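Local coordinates for DUF1076 domain-containing protein (Salmonella typhi, PDB 6IAI) that acts as a type III secretion effector and E3/E4 ubiquitin ligase that binds diubiquitin, this chain being its N-terminal part, at residues Asp37-Glu41 with Asn42-Leu46. Residues are numbered along the deposited sequence; the frame is centred on the assembly and turned at random.
Sequences DKLSE and NDLEL
Ser40 N-caps helix 41-53, where the loop following strand 22-25 turns into the helix. Ser40 OG accepts the backbone N-H of Asp43 at 3.2 Å, a fairly straight bond (157° at the hydrogen); a chi1 of 85° sets OG between the backbone N and the carbonyl carbon of Ser40, from where it reaches Asp43 N. The Asp43 carboxylate lies near this hydroxyl. The regular helical pattern then takes over: Leu44 N donates to Ser40 O at 3.1 Å, nearly straight at 168°, and Glu45 N donates to Glu41 O. On the inner side, Leu44 CD2 packs on Leu39 CB at 4.0 Å; Leu44 touches Leu112 and Leu39 touches Leu108 of helix 91-113. Lys38, bent at chi2 and chi4, curls over the start of the helix and runs across Leu44 at about a right angle, Lys38 NZ lying 3.7 Å from Leu44 CD1. The ammonium is gripped twice: Lys38 NZ donates to Leu39 O at 2.8 Å, almost in line with the carbonyl bond, and forms a salt bridge to Glu41 OE1, also 2.8 Å, reached from above the carboxylate plane. Glu45 turns to Arg48, its salt-bridge partner further along the helix. The arrangement is a serine N-cap with a hydrophobic staple between Leu39 and Leu44, seating the first turn of helix 41-53 against helix 91-113.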
loop_
_atom_site.group_PDB
_atom_site.type_symbol
_atom_site.label_atom_id
_atom_site.label_comp_id
_atom_site.label_asym_id
_atom_site.label_seq_id
_atom_site.Cartn_x
_atom_site.Cartn_y
_atom_site.Cartn_z
ATOM N N ASP A 37 -4.275 -6.712 -9.027
ATOM C CA ASP A 37 -5.483 -7.522 -8.990
ATOM C C ASP A 37 -6.000 -7.420 -7.550
ATOM O O ASP A 37 -5.465 -6.649 -6.750
ATOM C CB ASP A 37 -5.157 -8.997 -9.359
ATOM C CG ASP A 37 -6.278 -9.828 -9.974
ATOM O OD1 ASP A 37 -7.467 -9.473 -9.778
ATOM O OD2 ASP A 37 -5.966 -10.863 -10.615
ATOM N N LYS A 38 -7.017 -8.210 -7.211
ATOM C CA LYS A 38 -7.599 -8.236 -5.884
ATOM C C LYS A 38 -6.601 -8.869 -4.878
ATOM O O LYS A 38 -6.121 -9.975 -5.119
ATOM C CB LYS A 38 -8.963 -8.977 -5.959
ATOM C CG LYS A 38 -9.627 -9.376 -4.633
ATOM C CD LYS A 38 -10.022 -8.188 -3.716
ATOM C CE LYS A 38 -10.873 -8.620 -2.542
ATOM N NZ LYS A 38 -10.260 -9.736 -1.751
ATOM N N LEU A 39 -6.253 -8.144 -3.787
ATOM C CA LEU A 39 -5.393 -8.663 -2.720
ATOM C C LEU A 39 -6.205 -9.680 -1.924
ATOM O O LEU A 39 -7.432 -9.632 -1.960
ATOM C CB LEU A 39 -4.929 -7.564 -1.739
ATOM C CG LEU A 39 -4.159 -6.322 -2.202
ATOM C CD1 LEU A 39 -3.337 -5.775 -1.055
ATOM C CD2 LEU A 39 -3.252 -6.587 -3.360
ATOM N N SER A 40 -5.542 -10.566 -1.155
ATOM C CA SER A 40 -6.289 -11.533 -0.342
ATOM C C SER A 40 -7.011 -10.792 0.801
ATOM O O SER A 40 -6.657 -9.653 1.111
ATOM C CB SER A 40 -5.364 -12.633 0.188
ATOM O OG SER A 40 -4.686 -12.301 1.392
ATOM N N GLU A 41 -8.003 -11.430 1.424
ATOM C CA GLU A 41 -8.724 -10.851 2.548
ATOM C C GLU A 41 -7.817 -10.670 3.750
ATOM O O GLU A 41 -7.952 -9.668 4.463
ATOM C CB GLU A 41 -9.970 -11.693 2.905
ATOM C CG GLU A 41 -11.109 -11.545 1.897
ATOM C CD GLU A 41 -11.689 -10.154 1.692
ATOM O OE1 GLU A 41 -11.913 -9.774 0.519
ATOM O OE2 GLU A 41 -11.917 -9.443 2.698
ATOM N N ASN A 42 -6.870 -11.621 3.967
ATOM C CA ASN A 42 -5.872 -11.552 5.050
ATOM C C ASN A 42 -4.958 -10.337 4.851
ATOM O O ASN A 42 -4.661 -9.669 5.821
ATOM C CB ASN A 42 -5.011 -12.817 5.103
ATOM C CG ASN A 42 -5.649 -14.048 5.684
ATOM O OD1 ASN A 42 -6.479 -13.995 6.603
ATOM N ND2 ASN A 42 -5.130 -15.195 5.261
ATOM N N ASP A 43 -4.556 -10.040 3.600
ATOM C CA ASP A 43 -3.717 -8.892 3.229
ATOM C C ASP A 43 -4.434 -7.581 3.520
ATOM O O ASP A 43 -3.878 -6.722 4.219
ATOM C CB ASP A 43 -3.282 -8.969 1.756
ATOM C CG ASP A 43 -2.338 -10.120 1.420
ATOM O OD1 ASP A 43 -1.767 -10.721 2.367
ATOM O OD2 ASP A 43 -2.167 -10.416 0.209
ATOM N N LEU A 44 -5.705 -7.476 3.072
ATOM C CA LEU A 44 -6.559 -6.312 3.318
ATOM C C LEU A 44 -6.821 -6.107 4.810
ATOM O O LEU A 44 -6.731 -4.974 5.295
ATOM C CB LEU A 44 -7.875 -6.427 2.534
ATOM C CG LEU A 44 -7.743 -6.469 1.013
ATOM C CD1 LEU A 44 -9.039 -6.944 0.378
ATOM C CD2 LEU A 44 -7.251 -5.110 0.453
ATOM N N GLU A 45 -7.040 -7.199 5.553
ATOM C CA GLU A 45 -7.260 -7.114 7.003
ATOM C C GLU A 45 -6.010 -6.667 7.735
ATOM O O GLU A 45 -6.100 -5.814 8.619
ATOM C CB GLU A 45 -7.842 -8.409 7.585
ATOM C CG GLU A 45 -8.869 -8.172 8.700
ATOM C CD GLU A 45 -9.857 -7.014 8.532
ATOM O OE1 GLU A 45 -9.752 -6.037 9.307
ATOM O OE2 GLU A 45 -10.686 -7.048 7.591
ATOM N N LEU A 46 -4.834 -7.149 7.299
ATOM C CA LEU A 46 -3.572 -6.709 7.861
ATOM C C LEU A 46 -3.371 -5.187 7.606
ATOM O O LEU A 46 -2.989 -4.475 8.528
ATOM C CB LEU A 46 -2.378 -7.526 7.276
ATOM C CG LEU A 46 -0.978 -7.094 7.742
ATOM C CD1 LEU A 46 -0.809 -7.302 9.285
ATOM C CD2 LEU A 46 0.097 -7.767 6.914
#